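Local coordinates for protein LAR_0958 cell surface adhesin (Lactobacillus reuteri, PDB 4NG0) that probably mediates attachment of the bacterium to mucus as a cell-surface adhesin, of which this is a single repeat with a ubiquitin-like beta-grasp fold, at residues A[2-13]-A[82-93]; A[27-38]-A[71-80]. One frame throughout, in Å; residues are numbered along the deposited sequence. Where two conformers were deposited one is given.

Interaction 1. Residues A[2-13]-A[82-93]; sequences KVTYSGSDSKTY and TISGSYTYTINP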
loop_
_atom_site.group_PDB
_atom_site.type_symbol
_atom_site.label_atom_id
_atom_site.label_comp_id
_atom_site.label_asym_id
_atom_site.label_seq_id
_atom_site.Cartn_x
_atom_site.Cartn_y
_atom_site.Cartn_z
ATOM N N LYS A 2 -6.377 -13.802 -11.086
ATOM C CA LYS A 2 -5.177 -13.466 -10.321
ATOM C C LYS A 2 -5.340 -12.135 -9.585
ATOM O O LYS A 2 -5.563 -11.086 -10.200
ATOM C CB LYS A 2 -3.946 -13.438 -11.226
ATOM C CG LYS A 2 -2.722 -14.106 -10.626
ATOM C CD LYS A 2 -1.586 -14.180 -11.629
ATOM C CE LYS A 2 -0.310 -14.697 -10.983
ATOM N NZ LYS A 2 -0.485 -16.062 -10.408
ATOM N N VAL A 3 -5.221 -12.187 -8.262
ATOM C CA VAL A 3 -5.436 -11.017 -7.423
ATOM C C VAL A 3 -4.215 -10.121 -7.437
ATOM O O VAL A 3 -3.111 -10.545 -7.091
ATOM C CB VAL A 3 -5.744 -11.428 -5.969
ATOM C CG1 VAL A 3 -5.882 -10.198 -5.078
ATOM C CG2 VAL A 3 -7.017 -12.279 -5.920
ATOM N N THR A 4 -4.416 -8.875 -7.848
ATOM C CA THR A 4 -3.316 -7.922 -7.901
ATOM C C THR A 4 -3.725 -6.587 -7.305
ATOM O O THR A 4 -4.905 -6.246 -7.266
ATOM C CB THR A 4 -2.814 -7.713 -9.338
ATOM O OG1 THR A 4 -3.895 -7.264 -10.148
ATOM C CG2 THR A 4 -2.277 -9.016 -9.923
ATOM N N TYR A 5 -2.736 -5.839 -6.829
ATOM C CA TYR A 5 -2.970 -4.478 -6.349
ATOM C C TYR A 5 -2.033 -3.505 -7.050
ATOM O O TYR A 5 -0.935 -3.869 -7.484
ATOM C CB TYR A 5 -2.836 -4.381 -4.816
ATOM C CG TYR A 5 -1.471 -4.715 -4.239
ATOM C CD1 TYR A 5 -1.154 -6.017 -3.865
ATOM C CD2 TYR A 5 -0.509 -3.720 -4.046
ATOM C CE1 TYR A 5 0.084 -6.328 -3.327
ATOM C CE2 TYR A 5 0.731 -4.019 -3.510
ATOM C CZ TYR A 5 1.025 -5.324 -3.157
ATOM O OH TYR A 5 2.268 -5.608 -2.625
ATOM N N SER A 6 -2.490 -2.265 -7.159
ATOM C CA SER A 6 -1.710 -1.195 -7.745
ATOM C C SER A 6 -2.109 0.095 -7.052
ATOM O O SER A 6 -2.937 0.094 -6.154
ATOM C CB SER A 6 -1.989 -1.089 -9.245
ATOM O OG SER A 6 -3.347 -0.749 -9.473
ATOM N N GLY A 7 -1.500 1.199 -7.463
ATOM C CA GLY A 7 -1.901 2.492 -6.956
ATOM C C GLY A 7 -0.729 3.399 -6.662
ATOM O O GLY A 7 0.436 2.988 -6.729
ATOM N N SER A 8 -1.055 4.648 -6.347
ATOM C CA SER A 8 -0.039 5.654 -6.101
ATOM C C SER A 8 -0.633 6.828 -5.361
ATOM O O SER A 8 -1.845 7.017 -5.340
ATOM C CB SER A 8 0.583 6.129 -7.413
ATOM O OG SER A 8 -0.403 6.714 -8.250
ATOM N N ASP A 9 0.246 7.610 -4.743
ATOM C CA ASP A 9 -0.139 8.790 -3.977
ATOM C C ASP A 9 1.112 9.630 -3.815
ATOM O O ASP A 9 2.223 9.190 -4.131
ATOM C CB ASP A 9 -0.688 8.360 -2.614
ATOM C CG ASP A 9 -1.492 9.444 -1.910
ATOM O OD1 ASP A 9 -1.738 10.525 -2.484
ATOM O OD2 ASP A 9 -1.894 9.184 -0.753
ATOM N N SER A 10 0.919 10.855 -3.349
ATOM C CA SER A 10 2.036 11.758 -3.136
ATOM C C SER A 10 1.678 12.872 -2.173
ATOM O O SER A 10 0.496 13.143 -1.906
ATOM C CB SER A 10 2.531 12.354 -4.460
ATOM O OG SER A 10 1.554 13.210 -5.029
ATOM N N LYS A 11 2.720 13.501 -1.645
ATOM C CA LYS A 11 2.582 14.740 -0.889
ATOM C C LYS A 11 3.755 15.638 -1.219
ATOM O O LYS A 11 4.773 15.196 -1.765
ATOM C CB LYS A 11 2.594 14.486 0.628
ATOM C CG LYS A 11 3.957 14.035 1.148
ATOM C CD LYS A 11 3.979 13.663 2.637
ATOM C CE LYS A 11 4.191 14.879 3.522
ATOM N NZ LYS A 11 4.202 14.522 4.979
ATOM N N THR A 12 3.617 16.909 -0.861
ATOM C CA THR A 12 4.750 17.824 -0.863
ATOM C C THR A 12 5.469 17.732 0.487
ATOM O O THR A 12 4.833 17.685 1.543
ATOM C CB THR A 12 4.279 19.267 -1.117
ATOM O OG1 THR A 12 3.672 19.335 -2.416
ATOM C CG2 THR A 12 5.421 20.245 -1.062
ATOM N N TYR A 13 6.797 17.688 0.434
ATOM C CA TYR A 13 7.625 17.701 1.642
ATOM C C TYR A 13 7.154 18.765 2.634
ATOM O O TYR A 13 6.938 19.924 2.259
ATOM C CB TYR A 13 9.078 18.006 1.269
ATOM C CG TYR A 13 9.975 18.221 2.465
ATOM C CD1 TYR A 13 10.506 17.139 3.146
ATOM C CD2 TYR A 13 10.276 19.502 2.913
ATOM C CE1 TYR A 13 11.333 17.329 4.256
ATOM C CE2 TYR A 13 11.097 19.705 4.020
ATOM C CZ TYR A 13 11.619 18.607 4.679
ATOM O OH TYR A 13 12.433 18.802 5.780
ATOM N N THR A 82 -2.079 -16.600 -4.638
ATOM C CA THR A 82 -1.098 -15.559 -4.938
ATOM C C THR A 82 -1.719 -14.194 -4.716
ATOM O O THR A 82 -2.905 -14.002 -4.962
ATOM C CB THR A 82 -0.562 -15.602 -6.395
ATOM O OG1 THR A 82 -1.615 -15.321 -7.332
ATOM C CG2 THR A 82 0.021 -16.944 -6.701
ATOM N N ILE A 83 -0.906 -13.253 -4.242
ATOM C CA ILE A 83 -1.290 -11.852 -4.194
ATOM C C ILE A 83 -0.063 -11.072 -4.664
ATOM O O ILE A 83 0.999 -11.181 -4.063
ATOM C CB ILE A 83 -1.687 -11.412 -2.777
ATOM C CG1 ILE A 83 -2.802 -12.311 -2.217
ATOM C CG2 ILE A 83 -2.127 -9.940 -2.798
ATOM C CD1 ILE A 83 -2.981 -12.213 -0.715
ATOM N N SER A 84 -0.207 -10.327 -5.758
ATOM C CA SER A 84 0.928 -9.651 -6.388
ATOM C C SER A 84 0.593 -8.182 -6.537
ATOM O O SER A 84 -0.554 -7.840 -6.810
ATOM C CB SER A 84 1.146 -10.217 -7.787
ATOM O OG SER A 84 1.004 -11.628 -7.788
ATOM N N GLY A 85 1.568 -7.295 -6.401
ATOM C CA GLY A 85 1.250 -5.903 -6.623
ATOM C C GLY A 85 2.424 -4.965 -6.565
ATOM O O GLY A 85 3.562 -5.372 -6.327
ATOM N N SER A 86 2.126 -3.691 -6.790
ATOM C CA SER A 86 3.106 -2.618 -6.758
ATOM C C SER A 86 2.384 -1.356 -6.311
ATOM O O SER A 86 1.248 -1.128 -6.692
ATOM C CB SER A 86 3.722 -2.419 -8.153
ATOM O OG SER A 86 4.661 -1.348 -8.172
ATOM N N TYR A 87 3.039 -0.538 -5.492
ATOM C CA TYR A 87 2.426 0.702 -5.033
ATOM C C TYR A 87 3.512 1.746 -4.851
ATOM O O TYR A 87 4.507 1.486 -4.192
ATOM C CB TYR A 87 1.664 0.497 -3.715
ATOM C CG TYR A 87 0.940 1.749 -3.275
ATOM C CD1 TYR A 87 1.606 2.759 -2.584
ATOM C CD2 TYR A 87 -0.402 1.934 -3.574
ATOM C CE1 TYR A 87 0.954 3.909 -2.207
ATOM C CE2 TYR A 87 -1.067 3.081 -3.198
ATOM C CZ TYR A 87 -0.380 4.069 -2.516
ATOM O OH TYR A 87 -1.033 5.216 -2.131
ATOM N N THR A 88 3.321 2.920 -5.436
ATOM C CA THR A 88 4.349 3.958 -5.392
ATOM C C THR A 88 3.882 5.234 -4.690
ATOM O O THR A 88 2.838 5.800 -5.028
ATOM C CB THR A 88 4.829 4.316 -6.814
ATOM O OG1 THR A 88 5.341 3.134 -7.445
ATOM C CG2 THR A 88 5.939 5.367 -6.759
ATOM N N TYR A 89 4.669 5.694 -3.723
ATOM C CA TYR A 89 4.362 6.916 -2.981
ATOM C C TYR A 89 5.517 7.879 -3.169
ATOM O O TYR A 89 6.669 7.533 -2.876
ATOM C CB TYR A 89 4.174 6.627 -1.479
ATOM C CG TYR A 89 3.544 7.797 -0.739
ATOM C CD1 TYR A 89 4.278 8.967 -0.489
ATOM C CD2 TYR A 89 2.217 7.757 -0.322
ATOM C CE1 TYR A 89 3.718 10.038 0.151
ATOM C CE2 TYR A 89 1.645 8.844 0.329
ATOM C CZ TYR A 89 2.404 9.981 0.558
ATOM O OH TYR A 89 1.849 11.069 1.202
ATOM N N THR A 90 5.218 9.081 -3.662
ATOM C CA THR A 90 6.252 10.087 -3.879
ATOM C C THR A 90 6.122 11.263 -2.919
ATOM O O THR A 90 5.038 11.813 -2.730
ATOM C CB THR A 90 6.180 10.619 -5.325
ATOM O OG1 THR A 90 6.330 9.520 -6.231
ATOM C CG2 THR A 90 7.269 11.647 -5.599
ATOM N N ILE A 91 7.240 11.658 -2.312
ATOM C CA ILE A 91 7.274 12.919 -1.587
ATOM C C ILE A 91 8.010 13.904 -2.497
ATOM O O ILE A 91 9.172 13.706 -2.827
ATOM C CB ILE A 91 7.993 12.784 -0.234
ATOM C CG1 ILE A 91 7.261 11.791 0.666
ATOM C CG2 ILE A 91 8.078 14.137 0.456
ATOM C CD1 ILE A 91 7.963 11.559 2.016
ATOM N N ASN A 92 7.311 14.940 -2.938
ATOM C CA ASN A 92 7.906 15.928 -3.824
ATOM C C ASN A 92 8.608 17.022 -3.028
ATOM O O ASN A 92 8.166 17.362 -1.932
ATOM C CB ASN A 92 6.824 16.527 -4.723
ATOM C CG ASN A 92 6.294 15.528 -5.733
ATOM O OD1 ASN A 92 7.062 14.974 -6.516
ATOM N ND2 ASN A 92 4.998 15.268 -5.692
ATOM N N PRO A 93 9.700 17.588 -3.561
ATOM C CA PRO A 93 10.364 18.677 -2.832
ATOM C C PRO A 93 9.440 19.883 -2.694
ATOM O O PRO A 93 8.554 20.091 -3.528
ATOM C CB PRO A 93 11.563 19.032 -3.720
ATOM C CG PRO A 93 11.779 17.831 -4.605
ATOM C CD PRO A 93 10.413 17.224 -4.799
HETATM O O HOH W 1 -1.525 -12.621 -8.051
HETATM O O HOH W 2 1.014 0.829 -9.121
HETATM O O HOH W 3 -1.141 6.724 0.254
HETATM O O HOH W 4 3.883 8.207 -6.667
HETATM O O HOH W 5 -0.882 10.708 1.604
HETATM O O HOH W 6 3.319 17.236 -4.303
#

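Interaction 2. Residues A[27-38]-A[71-80]; sequences WSGLKGLNTSTL and LRKANPNYDL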
loop_
_atom_site.group_PDB
_atom_site.type_symbol
_atom_site.label_atom_id
_atom_site.label_comp_id
_atom_site.label_asym_id
_atom_site.label_seq_id
_atom_site.Cartn_x
_atom_site.Cartn_y
_atom_site.Cartn_z
ATOM N N TRP A 27 -7.518 -2.603 -6.361
ATOM C CA TRP A 27 -7.473 -4.055 -6.417
ATOM C C TRP A 27 -8.181 -4.577 -7.648
ATOM O O TRP A 27 -9.181 -4.010 -8.096
ATOM C CB TRP A 27 -8.132 -4.626 -5.160
ATOM C CG TRP A 27 -7.331 -4.372 -3.920
ATOM C CD1 TRP A 27 -7.401 -3.278 -3.097
ATOM C CD2 TRP A 27 -6.318 -5.222 -3.376
ATOM N NE1 TRP A 27 -6.503 -3.415 -2.063
ATOM C CE2 TRP A 27 -5.824 -4.598 -2.214
ATOM C CE3 TRP A 27 -5.793 -6.468 -3.749
ATOM C CZ2 TRP A 27 -4.820 -5.168 -1.431
ATOM C CZ3 TRP A 27 -4.796 -7.037 -2.964
ATOM C CH2 TRP A 27 -4.323 -6.386 -1.820
ATOM N N SER A 28 -7.671 -5.672 -8.192
ATOM C CA SER A 28 -8.225 -6.237 -9.416
ATOM C C SER A 28 -8.019 -7.748 -9.452
ATOM O O SER A 28 -7.188 -8.284 -8.715
ATOM C CB SER A 28 -7.553 -5.572 -10.621
ATOM O OG SER A 28 -8.083 -6.043 -11.848
ATOM N N GLY A 29 -8.763 -8.427 -10.321
ATOM C CA GLY A 29 -8.504 -9.826 -10.599
ATOM C C GLY A 29 -9.547 -10.809 -10.112
ATOM O O GLY A 29 -9.628 -11.931 -10.620
ATOM N N LEU A 30 -10.339 -10.404 -9.128
ATOM C CA LEU A 30 -11.381 -11.272 -8.587
ATOM C C LEU A 30 -12.617 -10.456 -8.254
ATOM O O LEU A 30 -12.614 -9.664 -7.309
ATOM C CB LEU A 30 -10.893 -11.997 -7.326
ATOM C CG LEU A 30 -11.899 -12.932 -6.641
ATOM C CD1 LEU A 30 -12.338 -14.058 -7.577
ATOM C CD2 LEU A 30 -11.315 -13.516 -5.352
ATOM N N LYS A 31 -13.682 -10.658 -9.025
ATOM C CA LYS A 31 -14.939 -9.975 -8.751
ATOM C C LYS A 31 -15.454 -10.380 -7.373
ATOM O O LYS A 31 -15.576 -11.572 -7.071
ATOM C CB LYS A 31 -15.961 -10.297 -9.846
ATOM C CG LYS A 31 -17.327 -9.677 -9.630
ATOM C CD LYS A 31 -18.221 -9.900 -10.841
ATOM C CE LYS A 31 -19.634 -9.399 -10.595
ATOM N NZ LYS A 31 -20.465 -9.575 -11.819
ATOM N N GLY A 32 -15.715 -9.384 -6.530
ATOM C CA GLY A 32 -16.234 -9.622 -5.196
ATOM C C GLY A 32 -15.188 -9.745 -4.104
ATOM O O GLY A 32 -15.534 -9.962 -2.943
ATOM N N LEU A 33 -13.913 -9.607 -4.462
ATOM C CA LEU A 33 -12.860 -9.592 -3.460
ATOM C C LEU A 33 -13.163 -8.532 -2.415
ATOM O O LEU A 33 -13.441 -7.376 -2.752
ATOM C CB LEU A 33 -11.505 -9.290 -4.113
ATOM C CG LEU A 33 -10.290 -9.257 -3.184
ATOM C CD1 LEU A 33 -9.886 -10.654 -2.741
ATOM C CD2 LEU A 33 -9.138 -8.545 -3.865
ATOM N N ASN A 34 -13.109 -8.932 -1.149
ATOM C CA ASN A 34 -13.371 -8.027 -0.037
ATOM C C ASN A 34 -12.072 -7.433 0.509
ATOM O O ASN A 34 -11.269 -8.132 1.138
ATOM C CB ASN A 34 -14.140 -8.786 1.053
ATOM C CG ASN A 34 -14.399 -7.953 2.298
ATOM O OD1 ASN A 34 -14.253 -6.728 2.304
ATOM N ND2 ASN A 34 -14.803 -8.627 3.370
ATOM N N THR A 35 -11.871 -6.136 0.264
ATOM C CA THR A 35 -10.667 -5.440 0.712
ATOM C C THR A 35 -10.973 -4.402 1.791
ATOM O O THR A 35 -10.104 -3.609 2.177
ATOM C CB THR A 35 -9.951 -4.758 -0.471
ATOM O OG1 THR A 35 -10.822 -3.789 -1.065
ATOM C CG2 THR A 35 -9.580 -5.794 -1.522
ATOM N N SER A 36 -12.205 -4.423 2.287
ATOM C CA SER A 36 -12.692 -3.391 3.202
ATOM C C SER A 36 -12.048 -3.416 4.594
ATOM O O SER A 36 -12.168 -2.451 5.345
ATOM C CB SER A 36 -14.214 -3.494 3.347
ATOM O OG SER A 36 -14.569 -4.648 4.085
ATOM N N THR A 37 -11.365 -4.503 4.936
ATOM C CA THR A 37 -10.807 -4.641 6.275
ATOM C C THR A 37 -9.331 -4.248 6.367
ATOM O O THR A 37 -8.777 -4.180 7.468
ATOM C CB THR A 37 -10.963 -6.072 6.821
ATOM O OG1 THR A 37 -10.070 -6.950 6.124
ATOM C CG2 THR A 37 -12.408 -6.557 6.675
ATOM N N LEU A 38 -8.695 -3.994 5.226
ATOM C CA LEU A 38 -7.274 -3.637 5.223
ATOM C C LEU A 38 -7.008 -2.266 5.833
ATOM O O LEU A 38 -7.790 -1.325 5.664
ATOM C CB LEU A 38 -6.690 -3.684 3.808
ATOM C CG LEU A 38 -6.885 -5.001 3.052
ATOM C CD1 LEU A 38 -6.269 -4.879 1.678
ATOM C CD2 LEU A 38 -6.282 -6.180 3.815
ATOM N N LEU A 71 -6.432 -10.173 4.340
ATOM C CA LEU A 71 -7.186 -10.323 3.102
ATOM C C LEU A 71 -7.782 -11.719 3.028
ATOM O O LEU A 71 -8.941 -11.900 2.643
ATOM C CB LEU A 71 -6.280 -10.057 1.893
ATOM C CG LEU A 71 -6.970 -9.993 0.530
ATOM C CD1 LEU A 71 -7.907 -8.805 0.480
ATOM C CD2 LEU A 71 -5.922 -9.909 -0.564
ATOM N N ARG A 72 -7.003 -12.717 3.413
ATOM C CA ARG A 72 -7.522 -14.082 3.373
ATOM C C ARG A 72 -8.707 -14.260 4.327
ATOM O O ARG A 72 -9.725 -14.872 3.971
ATOM C CB ARG A 72 -6.397 -15.075 3.660
ATOM C CG ARG A 72 -5.376 -15.118 2.532
ATOM C CD ARG A 72 -4.353 -16.225 2.718
ATOM N NE ARG A 72 -3.554 -16.408 1.511
ATOM C CZ ARG A 72 -2.323 -15.936 1.344
ATOM N NH1 ARG A 72 -1.733 -15.257 2.321
ATOM N NH2 ARG A 72 -1.676 -16.152 0.207
ATOM N N LYS A 73 -8.592 -13.692 5.524
ATOM C CA LYS A 73 -9.651 -13.769 6.527
ATOM C C LYS A 73 -10.949 -13.115 6.039
ATOM O O LYS A 73 -12.054 -13.576 6.345
ATOM C CB LYS A 73 -9.175 -13.118 7.829
ATOM C CG LYS A 73 -10.154 -13.201 8.986
ATOM C CD LYS A 73 -9.502 -12.689 10.262
ATOM C CE LYS A 73 -10.449 -12.759 11.449
ATOM N NZ LYS A 73 -11.588 -11.815 11.304
ATOM N N ALA A 74 -10.811 -12.050 5.256
ATOM C CA ALA A 74 -11.966 -11.309 4.760
ATOM C C ALA A 74 -12.635 -12.001 3.573
ATOM O O ALA A 74 -13.700 -11.571 3.113
ATOM C CB ALA A 74 -11.554 -9.889 4.373
ATOM N N ASN A 75 -12.006 -13.064 3.072
ATOM C CA ASN A 75 -12.507 -13.765 1.894
ATOM C C ASN A 75 -12.603 -15.279 2.078
ATOM O O ASN A 75 -11.945 -16.037 1.371
ATOM C CB ASN A 75 -11.636 -13.409 0.689
ATOM C CG ASN A 75 -11.775 -11.957 0.299
ATOM O OD1 ASN A 75 -12.676 -11.596 -0.461
ATOM N ND2 ASN A 75 -10.896 -11.102 0.832
ATOM N N PRO A 76 -13.445 -15.720 3.028
ATOM C CA PRO A 76 -13.501 -17.135 3.424
ATOM C C PRO A 76 -13.969 -18.092 2.334
ATOM O O PRO A 76 -13.731 -19.299 2.452
ATOM C CB PRO A 76 -14.496 -17.130 4.590
ATOM C CG PRO A 76 -15.332 -15.923 4.371
ATOM C CD PRO A 76 -14.385 -14.902 3.813
ATOM N N ASN A 77 -14.617 -17.587 1.288
ATOM C CA ASN A 77 -15.056 -18.476 0.218
ATOM C C ASN A 77 -13.928 -18.851 -0.723
ATOM O O ASN A 77 -14.101 -19.683 -1.612
ATOM C CB ASN A 77 -16.220 -17.870 -0.562
ATOM C CG ASN A 77 -17.496 -17.865 0.230
ATOM O OD1 ASN A 77 -17.702 -18.713 1.103
ATOM N ND2 ASN A 77 -18.364 -16.906 -0.063
ATOM N N TYR A 78 -12.769 -18.220 -0.517
ATOM C CA TYR A 78 -11.636 -18.387 -1.421
ATOM C C TYR A 78 -10.380 -18.852 -0.719
ATOM O O TYR A 78 -10.196 -18.622 0.475
ATOM C CB TYR A 78 -11.332 -17.069 -2.146
ATOM C CG TYR A 78 -12.493 -16.594 -2.969
ATOM C CD1 TYR A 78 -12.783 -17.180 -4.189
ATOM C CD2 TYR A 78 -13.315 -15.567 -2.522
ATOM C CE1 TYR A 78 -13.857 -16.758 -4.954
ATOM C CE2 TYR A 78 -14.395 -15.141 -3.282
ATOM C CZ TYR A 78 -14.652 -15.729 -4.497
ATOM O OH TYR A 78 -15.728 -15.309 -5.263
ATOM N N ASP A 79 -9.535 -19.527 -1.489
ATOM C CA ASP A 79 -8.159 -19.797 -1.105
ATOM C C ASP A 79 -7.310 -18.940 -2.021
ATOM O O ASP A 79 -7.087 -19.289 -3.181
ATOM C CB ASP A 79 -7.841 -21.283 -1.285
ATOM C CG ASP A 79 -6.399 -21.621 -0.956
ATOM O OD1 ASP A 79 -5.705 -20.787 -0.335
ATOM O OD2 ASP A 79 -5.966 -22.734 -1.321
ATOM N N LEU A 80 -6.890 -17.790 -1.504
ATOM C CA LEU A 80 -6.115 -16.832 -2.285
ATOM C C LEU A 80 -4.650 -17.262 -2.291
ATOM O O LEU A 80 -3.923 -17.004 -1.335
ATOM C CB LEU A 80 -6.266 -15.420 -1.698
ATOM C CG LEU A 80 -7.703 -14.903 -1.574
ATOM C CD1 LEU A 80 -7.697 -13.515 -0.954
ATOM C CD2 LEU A 80 -8.397 -14.878 -2.927
HETATM O O HOH W 7 -16.554 -12.975 -4.901
HETATM O O HOH W 8 -15.248 -12.474 -0.645
#

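Interaction 1. Residues A[2-13]-A[82-93]
Tyr5 lies across Gly85 where strands 3-12 and 83-92, the first and last of the domain, run side by side as the central parallel pair of a ubiquitin-like beta-grasp sheet. Nine backbone hydrogen bonds join the two segments; the pattern is interrupted at Gly7 N, where a water bridges to Ser86 O.

Tyr5 shows how the aromatic face of the pair is built. Its CB packs beside Trp27, and CG lies between the backbone N and the carbonyl carbon (chi1 62°), which turns the ring back across the neighbouring strand. The ring is laid flat on Gly85, whose CA sits 3.4 Å from the Tyr5 ring centroid in a CH-pi contact; CG, CE1 and CZ all lie over this CA. Tyr5 CD1 touches Ile83 CG2 at 4.2 Å and passes Ser84 O at 3.5 Å. Tyr5 CD2 and CE2 face Ser86 N, CE2 at 3.6 Å. At the tip, Tyr5 OH is hydrogen-bonded to Leu63 N on the next strand. Gly85 has no side chain, which lets the ring lie this close to its CA.

Farther along, the direction of reach reverses: Tyr87 and Tyr89 lean back over residues 7-10, Tyr87 with one face on Gly7 O and Ser8 CA. Ser10 CA lies over one face of Tyr89, and Asp9 stands beside that ring with its carboxylate plane 64° from it. Tyr87 OH is hydrogen-bonded to Thr24 OG1 and also to a water, which lies 2.8 Å from both Tyr87 OH and Asp9 OD2.

Interaction 2. Residues A[27-38]-A[71-80]
Asn34 and Asn75 face each other where the loop after strand 26-28 of the beta-grasp sheet meets the C-terminal end of helix 65-73. The Asn75 amide reads both backbone polar groups of Asn34: its OD1 receives Asn34 N at 2.8 Å, nearly straight (172°) and on a lone pair, while its ND2 gives a hydrogen to Asn34 O at 3.0 Å. The same ND2 donates to Leu71 O, in the amide plane, so three bonds to protein atoms fix the rotation of this buried group, and OD1 takes a water as well. Asparagine, with a donor and an acceptor on one flat head, suits the place. Asn34 returns the grip less squarely, its ND2 reaching Ala74 O at 3.2 Å with the acceptor tilted out of the amide plane. Its OD1 closes an Asx turn with Ser36 N and also takes a bond from Ser36 OG.

Apolar side chains pack beside the asparagine pair. Leu33 crosses the Asn75 side chain at about a right angle, and Leu33 CD1 touches both Asn75 OD1 (3.7 Å) and Leu80 CD1 (4.0 Å). Leu71 meets Trp27 from the opposite direction, Leu71 CD2 lying 3.9 Å from Trp27 CZ3, while its other methyl, CD1, packs alongside Thr35 CG2; that threonine methyl in turn rests over one face of the indole. At the outer end, Leu30 has CG anti to its backbone N (chi1 179°), which carries the branch toward Tyr78. Leu30 CD2 comes down 3.8 Å from the centroid of the Tyr78 ring, only 2° off the normal.

Overall arrangement
Interaction 1 forms the middle of the sheet, and interaction 2 closes one end of the domain beside it, with their centres about 19 Å apart. Along the chain, segments 27-38 and 71-80 both fall between the two strands of interaction 1. The contacts join directly: strand 26-28 flanks strand 3-12, with Thr4 N 3.0 Å from Ser28 O in a probable hydrogen bond. Trp27 CE3 packs 3.6 Å from Thr4 O, and Leu71 CD2 lies 3.7 Å from Ile83 CD1, bringing the helix onto the sheet. Val3 touches Trp27, Leu30 and Leu33, tying segment 27-38 to the sheet.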